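Local coordinates for protein glycosyl hydrolase family 26 (PDB 4ZXO) that is a family 26 beta-mannanase that probably cleaves the mannan backbone during galactomannan breakdown by Bacteroides ovatus, at residues 27-38 with 295-305; 50-59 with 331-339. All coordinates share one frame; numbering follows the deposited sequence. Where two conformers were deposited one is given.

Contact 1 of 2, residues 27-38 with 295-305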
loop_
_atom_site.group_PDB
_atom_site.type_symbol
_atom_site.label_atom_id
_atom_site.label_comp_id
_atom_site.label_asym_id
_atom_site.label_seq_id
_atom_site.Cartn_x
_atom_site.Cartn_y
_atom_site.Cartn_z
ATOM N N ILE A 27 11.994 -7.946 -6.165
ATOM C CA ILE A 27 11.173 -6.939 -5.485
ATOM C C ILE A 27 10.345 -6.185 -6.515
ATOM O O ILE A 27 10.910 -5.488 -7.353
ATOM C CB ILE A 27 12.038 -5.922 -4.726
ATOM C CG1 ILE A 27 13.046 -6.579 -3.780
ATOM C CG2 ILE A 27 11.133 -4.985 -3.912
ATOM C CD1 ILE A 27 14.041 -5.613 -3.147
ATOM N N LEU A 28 9.019 -6.301 -6.476
ATOM C CA LEU A 28 8.198 -5.485 -7.390
ATOM C C LEU A 28 8.322 -4.038 -7.086
ATOM O O LEU A 28 8.261 -3.661 -5.932
ATOM C CB LEU A 28 6.720 -5.896 -7.280
ATOM C CG LEU A 28 6.398 -7.335 -7.740
ATOM C CD1 LEU A 28 5.076 -7.832 -7.057
ATOM C CD2 LEU A 28 6.311 -7.397 -9.254
ATOM N N PHE A 29 8.470 -3.206 -8.117
ATOM C CA PHE A 29 8.496 -1.777 -7.897
ATOM C C PHE A 29 7.117 -1.167 -8.036
ATOM O O PHE A 29 6.403 -1.479 -9.006
ATOM C CB PHE A 29 9.427 -1.090 -8.880
ATOM C CG PHE A 29 9.570 0.391 -8.596
ATOM C CD1 PHE A 29 10.347 0.835 -7.513
ATOM C CD2 PHE A 29 8.867 1.325 -9.323
ATOM C CE1 PHE A 29 10.444 2.221 -7.205
ATOM C CE2 PHE A 29 8.965 2.695 -9.014
ATOM C CZ PHE A 29 9.755 3.143 -7.971
ATOM N N GLY A 30 6.776 -0.244 -7.114
ATOM C CA GLY A 30 5.461 0.336 -7.040
ATOM C C GLY A 30 5.426 1.862 -7.057
ATOM O O GLY A 30 6.369 2.523 -6.605
ATOM N N HIS A 31 4.298 2.407 -7.504
ATOM C CA HIS A 31 4.079 3.829 -7.447
ATOM C C HIS A 31 2.588 4.110 -7.208
ATOM O O HIS A 31 1.717 3.563 -7.910
ATOM C CB HIS A 31 4.540 4.450 -8.770
ATOM C CG HIS A 31 4.447 5.961 -8.811
ATOM N ND1 HIS A 31 4.071 6.645 -9.952
ATOM C CD2 HIS A 31 4.703 6.903 -7.868
ATOM C CE1 HIS A 31 4.094 7.951 -9.713
ATOM N NE2 HIS A 31 4.451 8.133 -8.442
ATOM N N HIS A 32 2.300 4.987 -6.269
ATOM C CA HIS A 32 0.939 5.422 -5.989
ATOM C C HIS A 32 0.400 6.346 -7.093
ATOM O O HIS A 32 1.094 7.233 -7.608
ATOM C CB HIS A 32 0.883 6.149 -4.618
ATOM C CG HIS A 32 -0.510 6.345 -4.099
ATOM N ND1 HIS A 32 -1.228 5.337 -3.453
ATOM C CD2 HIS A 32 -1.332 7.428 -4.150
ATOM C CE1 HIS A 32 -2.430 5.804 -3.127
ATOM N NE2 HIS A 32 -2.506 7.080 -3.519
ATOM N N ASP A 33 -0.847 6.080 -7.456
ATOM C CA ASP A 33 -1.626 6.856 -8.448
ATOM C C ASP A 33 -0.904 6.903 -9.809
ATOM O O ASP A 33 -1.069 7.849 -10.574
ATOM C CB ASP A 33 -1.928 8.265 -7.893
ATOM C CG ASP A 33 -3.127 8.260 -6.965
ATOM O OD1 ASP A 33 -3.898 7.270 -7.018
ATOM O OD2 ASP A 33 -3.287 9.231 -6.187
ATOM N N ASP A 34 -0.132 5.844 -10.105
ATOM C CA ASP A 34 0.803 5.910 -11.214
ATOM C C ASP A 34 0.153 6.191 -12.573
ATOM O O ASP A 34 0.683 6.993 -13.375
ATOM C CB ASP A 34 1.559 4.574 -11.313
ATOM C CG ASP A 34 2.658 4.638 -12.371
ATOM O OD1 ASP A 34 3.628 5.418 -12.180
ATOM O OD2 ASP A 34 2.533 3.955 -13.409
ATOM N N THR A 35 -0.992 5.562 -12.822
ATOM C CA THR A 35 -1.679 5.745 -14.088
ATOM C C THR A 35 -2.855 6.698 -14.005
ATOM O O THR A 35 -3.578 6.886 -15.003
ATOM C CB THR A 35 -2.163 4.394 -14.622
ATOM O OG1 THR A 35 -2.755 3.659 -13.523
ATOM C CG2 THR A 35 -0.983 3.601 -15.175
ATOM N N ALA A 36 -3.032 7.333 -12.848
ATOM C CA ALA A 36 -4.088 8.339 -12.711
ATOM C C ALA A 36 -3.610 9.750 -13.101
ATOM O O ALA A 36 -4.364 10.515 -13.715
ATOM C CB ALA A 36 -4.621 8.338 -11.285
ATOM N N TYR A 37 -2.383 10.103 -12.705
ATOM C CA TYR A 37 -1.846 11.450 -13.012
ATOM C C TYR A 37 -0.351 11.464 -12.680
ATOM O O TYR A 37 0.186 10.500 -12.137
ATOM C CB TYR A 37 -2.615 12.546 -12.218
ATOM C CG TYR A 37 -2.584 12.291 -10.722
ATOM C CD1 TYR A 37 -1.416 12.512 -9.986
ATOM C CD2 TYR A 37 -3.713 11.807 -10.056
ATOM C CE1 TYR A 37 -1.360 12.286 -8.619
ATOM C CE2 TYR A 37 -3.685 11.576 -8.685
ATOM C CZ TYR A 37 -2.497 11.779 -7.974
ATOM O OH TYR A 37 -2.425 11.475 -6.624
ATOM N N GLY A 38 0.323 12.566 -12.994
ATOM C CA GLY A 38 1.726 12.729 -12.661
ATOM C C GLY A 38 2.084 14.178 -12.854
ATOM O O GLY A 38 1.192 15.049 -12.963
ATOM N N LEU A 295 12.143 -8.390 0.278
ATOM C CA LEU A 295 10.914 -7.640 0.105
ATOM C C LEU A 295 10.112 -8.166 -1.068
ATOM O O LEU A 295 10.668 -8.428 -2.162
ATOM C CB LEU A 295 11.198 -6.168 -0.188
ATOM C CG LEU A 295 11.988 -5.447 0.894
ATOM C CD1 LEU A 295 12.054 -3.962 0.496
ATOM C CD2 LEU A 295 11.321 -5.553 2.224
ATOM N N SER A 296 8.784 -8.232 -0.907
ATOM C CA SER A 296 7.937 -8.588 -2.047
ATOM C C SER A 296 7.712 -7.412 -2.969
ATOM O O SER A 296 7.535 -7.604 -4.179
ATOM C CB SER A 296 6.583 -9.105 -1.600
ATOM O OG SER A 296 6.745 -10.252 -0.807
ATOM N N TYR A 297 7.662 -6.199 -2.390
ATOM C CA TYR A 297 7.532 -5.008 -3.204
ATOM C C TYR A 297 7.997 -3.789 -2.414
ATOM O O TYR A 297 8.165 -3.850 -1.176
ATOM C CB TYR A 297 6.097 -4.795 -3.733
ATOM C CG TYR A 297 4.961 -4.662 -2.726
ATOM C CD1 TYR A 297 4.463 -3.411 -2.313
ATOM C CD2 TYR A 297 4.373 -5.814 -2.196
ATOM C CE1 TYR A 297 3.355 -3.344 -1.413
ATOM C CE2 TYR A 297 3.321 -5.767 -1.344
ATOM C CZ TYR A 297 2.810 -4.549 -0.944
ATOM O OH TYR A 297 1.760 -4.606 -0.038
ATOM N N VAL A 298 8.278 -2.715 -3.151
ATOM C CA VAL A 298 8.652 -1.414 -2.594
ATOM C C VAL A 298 7.849 -0.394 -3.358
ATOM O O VAL A 298 7.870 -0.413 -4.608
ATOM C CB VAL A 298 10.181 -1.094 -2.730
ATOM C CG1 VAL A 298 10.677 -1.187 -4.126
ATOM C CG2 VAL A 298 10.496 0.322 -2.192
ATOM N N LEU A 299 7.173 0.511 -2.655
ATOM C CA LEU A 299 6.280 1.427 -3.335
ATOM C C LEU A 299 6.636 2.840 -2.962
ATOM O O LEU A 299 6.762 3.154 -1.784
ATOM C CB LEU A 299 4.819 1.130 -2.934
ATOM C CG LEU A 299 3.834 2.021 -3.710
ATOM C CD1 LEU A 299 2.698 1.225 -4.346
ATOM C CD2 LEU A 299 3.320 3.095 -2.796
ATOM N N VAL A 300 6.792 3.698 -3.961
ATOM C CA VAL A 300 7.042 5.121 -3.675
ATOM C C VAL A 300 5.756 5.919 -3.920
ATOM O O VAL A 300 4.855 5.526 -4.717
ATOM C CB VAL A 300 8.192 5.718 -4.527
ATOM C CG1 VAL A 300 9.497 4.939 -4.282
ATOM C CG2 VAL A 300 7.822 5.820 -5.999
ATOM N N TRP A 301 5.669 7.069 -3.245
ATOM C CA TRP A 301 4.404 7.805 -3.171
ATOM C C TRP A 301 4.129 8.613 -4.454
ATOM O O TRP A 301 4.900 8.559 -5.415
ATOM C CB TRP A 301 4.396 8.702 -1.915
ATOM C CG TRP A 301 2.980 9.093 -1.488
ATOM C CD1 TRP A 301 2.442 10.383 -1.392
ATOM C CD2 TRP A 301 1.902 8.203 -1.139
ATOM N NE1 TRP A 301 1.117 10.317 -1.006
ATOM C CE2 TRP A 301 0.760 9.000 -0.857
ATOM C CE3 TRP A 301 1.809 6.810 -1.008
ATOM C CZ2 TRP A 301 -0.450 8.437 -0.417
ATOM C CZ3 TRP A 301 0.599 6.246 -0.606
ATOM C CH2 TRP A 301 -0.516 7.068 -0.327
ATOM N N ARG A 302 2.972 9.269 -4.489
ATOM C CA ARG A 302 2.403 9.825 -5.729
ATOM C C ARG A 302 3.155 11.002 -6.305
ATOM O O ARG A 302 3.951 11.641 -5.629
ATOM C CB ARG A 302 0.927 10.230 -5.500
ATOM C CG ARG A 302 0.756 11.425 -4.580
ATOM C CD ARG A 302 -0.642 11.476 -3.962
ATOM N NE ARG A 302 -0.802 12.784 -3.290
ATOM C CZ ARG A 302 -1.271 13.899 -3.878
ATOM N NH1 ARG A 302 -1.702 13.899 -5.170
ATOM N NH2 ARG A 302 -1.274 15.038 -3.172
ATOM N N ASN A 303 2.938 11.232 -7.594
ATOM C CA ASN A 303 3.496 12.426 -8.256
ATOM C C ASN A 303 2.391 13.444 -8.398
ATOM O O ASN A 303 1.588 13.365 -9.327
ATOM C CB ASN A 303 4.098 12.044 -9.619
ATOM C CG ASN A 303 5.459 11.374 -9.486
ATOM O OD1 ASN A 303 5.822 10.908 -8.395
ATOM N ND2 ASN A 303 6.208 11.316 -10.590
ATOM N N ALA A 304 2.284 14.356 -7.428
ATOM C CA ALA A 304 1.079 15.190 -7.290
ATOM C C ALA A 304 0.945 16.252 -8.367
ATOM O O ALA A 304 1.657 17.267 -8.356
ATOM C CB ALA A 304 1.058 15.855 -5.895
ATOM N N ARG A 305 -0.009 16.064 -9.245
ATOM C CA ARG A 305 -0.194 16.964 -10.366
ATOM C C ARG A 305 -0.548 18.334 -9.876
ATOM O O ARG A 305 -0.224 19.288 -10.515
ATOM C CB ARG A 305 -1.206 16.421 -11.352
ATOM C CG ARG A 305 -2.674 16.654 -11.073
ATOM C CD ARG A 305 -3.210 15.800 -9.958
ATOM N NE ARG A 305 -4.624 15.503 -10.036
ATOM C CZ ARG A 305 -5.320 15.104 -8.994
ATOM N NH1 ARG A 305 -4.722 15.000 -7.835
ATOM N NH2 ARG A 305 -6.558 14.783 -9.096
HETATM O O HOH W 1 1.339 9.590 -9.267
#

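Contact 2 of 2, residues 50-59 with 331-339. With K (potassium ion), chain B.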
loop_
_atom_site.group_PDB
_atom_site.type_symbol
_atom_site.label_atom_id
_atom_site.label_comp_id
_atom_site.label_asym_id
_atom_site.label_seq_id
_atom_site.Cartn_x
_atom_site.Cartn_y
_atom_site.Cartn_z
ATOM N N VAL A 50 6.383 6.777 -14.276
ATOM C CA VAL A 50 7.386 5.697 -14.238
ATOM C C VAL A 50 7.690 5.118 -15.623
ATOM O O VAL A 50 8.857 5.038 -16.028
ATOM C CB VAL A 50 6.928 4.573 -13.261
ATOM C CG1 VAL A 50 7.797 3.338 -13.400
ATOM C CG2 VAL A 50 7.014 5.135 -11.841
ATOM N N LYS A 51 6.654 4.782 -16.376
ATOM C CA LYS A 51 6.879 4.260 -17.707
ATOM C C LYS A 51 7.519 5.306 -18.602
ATOM O O LYS A 51 8.396 4.986 -19.403
ATOM C CB LYS A 51 5.540 3.762 -18.303
ATOM C CG LYS A 51 5.675 3.079 -19.682
ATOM C CD LYS A 51 4.348 2.503 -20.101
ATOM C CE LYS A 51 4.367 1.933 -21.521
ATOM N NZ LYS A 51 4.055 3.029 -22.499
ATOM N N SER A 52 7.141 6.579 -18.442
ATOM C CA SER A 52 7.735 7.629 -19.296
ATOM C C SER A 52 9.223 7.723 -19.070
ATOM O O SER A 52 9.952 8.141 -19.980
ATOM C CB SER A 52 7.100 8.993 -19.021
ATOM O OG SER A 52 5.787 9.016 -19.497
ATOM N N VAL A 53 9.689 7.338 -17.873
ATOM C CA VAL A 53 11.144 7.395 -17.628
ATOM C C VAL A 53 11.865 6.108 -17.993
ATOM O O VAL A 53 12.857 6.122 -18.723
ATOM C CB VAL A 53 11.457 7.754 -16.161
ATOM C CG1 VAL A 53 12.970 7.585 -15.815
ATOM C CG2 VAL A 53 10.991 9.156 -15.887
ATOM N N CYS A 54 11.374 4.978 -17.521
ATOM C CA CYS A 54 12.114 3.742 -17.709
ATOM C C CYS A 54 11.533 2.807 -18.772
ATOM O O CYS A 54 12.206 1.836 -19.100
ATOM C CB CYS A 54 12.228 2.957 -16.389
ATOM S SG CYS A 54 10.677 2.069 -15.887
ATOM N N GLY A 55 10.334 3.082 -19.294
ATOM C CA GLY A 55 9.793 2.306 -20.387
ATOM C C GLY A 55 8.892 1.164 -19.987
ATOM O O GLY A 55 8.342 0.496 -20.867
ATOM N N ALA A 56 8.743 0.894 -18.692
ATOM C CA ALA A 56 7.776 -0.131 -18.287
ATOM C C ALA A 56 6.892 0.381 -17.173
ATOM O O ALA A 56 7.307 1.199 -16.349
ATOM C CB ALA A 56 8.463 -1.365 -17.806
ATOM N N TYR A 57 5.693 -0.171 -17.115
ATOM C CA TYR A 57 4.835 0.102 -15.967
ATOM C C TYR A 57 5.403 -0.524 -14.659
ATOM O O TYR A 57 6.020 -1.594 -14.680
ATOM C CB TYR A 57 3.437 -0.440 -16.201
ATOM C CG TYR A 57 2.645 0.278 -17.234
ATOM C CD1 TYR A 57 2.147 1.561 -16.994
ATOM C CD2 TYR A 57 2.395 -0.315 -18.472
ATOM C CE1 TYR A 57 1.363 2.225 -17.957
ATOM C CE2 TYR A 57 1.638 0.346 -19.440
ATOM C CZ TYR A 57 1.115 1.591 -19.167
ATOM O OH TYR A 57 0.390 2.222 -20.142
ATOM N N PRO A 58 5.188 0.134 -13.504
ATOM C CA PRO A 58 5.623 -0.452 -12.231
ATOM C C PRO A 58 4.856 -1.782 -11.967
ATOM O O PRO A 58 3.702 -1.955 -12.373
ATOM C CB PRO A 58 5.281 0.629 -11.212
ATOM C CG PRO A 58 4.188 1.396 -11.829
ATOM C CD PRO A 58 4.491 1.418 -13.305
ATOM N N GLY A 59 5.530 -2.714 -11.313
ATOM C CA GLY A 59 4.925 -3.987 -10.972
ATOM C C GLY A 59 3.746 -3.839 -10.020
ATOM O O GLY A 59 2.850 -4.679 -9.994
ATOM N N PRO A 331 18.511 -6.547 -11.637
ATOM C CA PRO A 331 17.706 -7.756 -11.797
ATOM C C PRO A 331 16.833 -7.971 -10.542
ATOM O O PRO A 331 15.885 -8.764 -10.519
ATOM C CB PRO A 331 18.764 -8.878 -12.000
ATOM C CG PRO A 331 20.068 -8.316 -11.500
ATOM C CD PRO A 331 19.969 -6.796 -11.523
ATOM N N LYS A 332 17.156 -7.249 -9.486
ATOM C CA LYS A 332 16.406 -7.359 -8.230
ATOM C C LYS A 332 15.096 -6.626 -8.267
ATOM O O LYS A 332 14.286 -6.822 -7.376
ATOM C CB LYS A 332 17.268 -6.844 -7.076
ATOM C CG LYS A 332 18.562 -7.636 -7.016
ATOM C CD LYS A 332 19.512 -7.180 -5.933
ATOM C CE LYS A 332 20.725 -8.119 -5.893
ATOM N NZ LYS A 332 21.703 -7.651 -4.897
ATOM N N ILE A 333 14.876 -5.761 -9.260
ATOM C CA ILE A 333 13.695 -4.899 -9.195
ATOM C C ILE A 333 12.785 -5.170 -10.361
ATOM O O ILE A 333 13.260 -5.111 -11.518
ATOM C CB ILE A 333 14.091 -3.386 -9.221
ATOM C CG1 ILE A 333 15.150 -3.033 -8.168
ATOM C CG2 ILE A 333 12.872 -2.406 -9.059
ATOM C CD1 ILE A 333 14.749 -3.280 -6.739
ATOM N N LEU A 334 11.498 -5.413 -10.084
ATOM C CA LEU A 334 10.613 -5.991 -11.076
ATOM C C LEU A 334 9.525 -5.009 -11.523
ATOM O O LEU A 334 8.834 -4.375 -10.712
ATOM C CB LEU A 334 9.954 -7.248 -10.553
ATOM C CG LEU A 334 10.871 -8.324 -9.990
ATOM C CD1 LEU A 334 10.013 -9.403 -9.340
ATOM C CD2 LEU A 334 11.784 -8.906 -11.031
ATOM N N PHE A 335 9.349 -4.935 -12.825
ATOM C CA PHE A 335 8.363 -4.092 -13.468
ATOM C C PHE A 335 7.531 -5.016 -14.329
ATOM O O PHE A 335 7.973 -6.131 -14.687
ATOM C CB PHE A 335 9.027 -2.983 -14.361
ATOM C CG PHE A 335 9.786 -1.965 -13.584
ATOM C CD1 PHE A 335 9.272 -0.672 -13.405
ATOM C CD2 PHE A 335 11.041 -2.284 -13.030
ATOM C CE1 PHE A 335 9.976 0.293 -12.657
ATOM C CE2 PHE A 335 11.740 -1.334 -12.284
ATOM C CZ PHE A 335 11.200 -0.041 -12.075
ATOM N N VAL A 336 6.374 -4.541 -14.753
ATOM C CA VAL A 336 5.581 -5.294 -15.714
ATOM C C VAL A 336 6.393 -5.656 -16.948
ATOM O O VAL A 336 7.093 -4.791 -17.491
ATOM C CB VAL A 336 4.349 -4.478 -16.114
ATOM C CG1 VAL A 336 3.656 -5.123 -17.291
ATOM C CG2 VAL A 336 3.386 -4.354 -14.891
ATOM N N GLY A 337 6.309 -6.918 -17.398
ATOM C CA GLY A 337 7.194 -7.463 -18.454
ATOM C C GLY A 337 8.328 -8.346 -17.929
ATOM O O GLY A 337 8.870 -9.201 -18.649
ATOM N N ASP A 338 8.689 -8.189 -16.654
ATOM C CA ASP A 338 9.740 -9.026 -16.069
ATOM C C ASP A 338 9.231 -10.421 -15.705
ATOM O O ASP A 338 8.050 -10.726 -15.895
ATOM C CB ASP A 338 10.332 -8.308 -14.865
ATOM C CG ASP A 338 11.069 -7.017 -15.271
ATOM O OD1 ASP A 338 11.511 -6.922 -16.433
ATOM O OD2 ASP A 338 11.227 -6.095 -14.454
ATOM N N ASN A 339 10.125 -11.278 -15.210
ATOM C CA ASN A 339 9.823 -12.698 -15.098
ATOM C C ASN A 339 9.100 -13.041 -13.812
ATOM O O ASN A 339 9.718 -13.564 -12.850
ATOM C CB ASN A 339 11.105 -13.505 -15.194
ATOM C CG ASN A 339 10.857 -14.990 -15.276
ATOM O OD1 ASN A 339 9.767 -15.434 -15.652
ATOM N ND2 ASN A 339 11.857 -15.761 -14.957
HETATM K K K B . 14.581 -4.934 -13.517
HETATM O O HOH W 2 5.466 -2.506 -18.833
HETATM O O HOH W 3 14.137 -6.506 -16.179
HETATM O O HOH W 4 16.387 -5.976 -15.107
HETATM O O HOH W 5 12.764 -4.500 -15.111
HETATM O O HOH W 6 14.167 -7.577 -14.099
#

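Contact 1 of 2, residues 27-38 with 295-305
The imidazole of His32 lies face to face on the six-membered ring of Trp301, the centroids 3.9 Å apart and the planes at 15°. Trp301 CH2 sits over the centre of the imidazole, Arg302 CB meets the imidazole edge near its plane, and ND1 is held by Ser62 of the neighbouring strand. Tyr37 is covered on one face by Arg305, whose guanidinium lies flat on the phenol (planes at 3°), with CZ 4.2 Å from the ring centroid as a cation-pi pair; the carbonyl O of Asn303 reaches the phenol edge. A bend at chi2 (-74°) folds the arginine chain back over this face, while Glu42 and Asp77 hold its NE and NH2. Arg302 NH1 donates to Tyr37 OH at 2.9 Å, the hydroxyl lying near the guanidinium plane, and NH2 forms a salt bridge with Glu306. The His31 ring meets Asp34 OD1 in its plane through ND1 and makes a weak bond from NE2 to Asn303 OD1 (3.1 Å). Asn303 OD1 also accepts from the backbone N of Tyr312 and of Ala313, and ND2 is held by Asp49.

Strands 27-32 and 297-300 run parallel, closing the barrel of a TIM-type (beta/alpha)8 fold between its first and last strands. Val298 N bonds to Leu28 O and Gly30 N to Val298 O (2.7 Å); a CB on Gly30 would probably crowd Leu299 CD1. Ile27 CG2 packs on Val298 CG1 (3.8 Å), and Phe29 CZ on Val300 CG2. A water accepts from Asn303 N and lies within hydrogen-bonding distance of His32 O and Tyr37 O. Apolar packing thus gives way, at the C-terminal ends of the strands, to a polar network whose linked partners probably restrain the rings and both arginines.

Contact 2 of 2, residues 50-59 with 331-339
Phe335 sets its ring against Val50 and Cys54 of helix 49-54, where Val50 CG1 meets the ring edge in plane at 3.8 Å from CE1. Cys54 SG approaches the same CE1 obliquely, 4.3 Å from the ring centroid, in a sulfur-aromatic contact. With chi1 at 76°, SG stands between its own backbone N and carbonyl carbon, a rotamer that also lets it accept a weak bond from Ala56 N. CG of Phe335 is anti to its carbonyl carbon (chi1 -67°), which carries the ring to the helix while CB stays against Ala56 CB. The segments belong to the first beta-alpha unit and the C-terminal end of a TIM-barrel chain: 50-59 leads into strand 60-64, and short strand 333-334 pairs with strand 27-32. Cut back to an alanine, Phe335 would probably leave Val50 CG1 and Cys54 SG without their aromatic partner. Val336 N donates to Tyr57 O at 3.0 Å, and Val336 CG2 rests 3.5 Å from Pro58 O. A water joins Tyr57 N to Val336 O. Phe335 N donates to Asp338 OD2 (2.7 Å), which bridges a type II turn. Potassium is bound by Ile333 O at 2.4 Å, together with Ser328, Ser330 and waters.

The centres of contacts 1 and 2 lie about 11 Å apart, and the segments alternate along the chain: 27-38, 50-59, 295-305, 331-339. Strand 27-32 of contact 1 links the two, since 333-334 of contact 2 pairs with it; strands 295-300 and 60-64, the latter following 50-59, are its other sheet neighbours. Ile27 probably bonds through its N to Lys332 O and through its O to Leu334 N, while the ring of Phe29 meets that of Phe335. Contact 1 joins the first and last barrel strands, its centre about 9 Å from the chain centre; contact 2 lies farther out, at about 18 Å, tying the C-terminal, potassium-binding part of the chain onto the barrel's first beta-alpha unit.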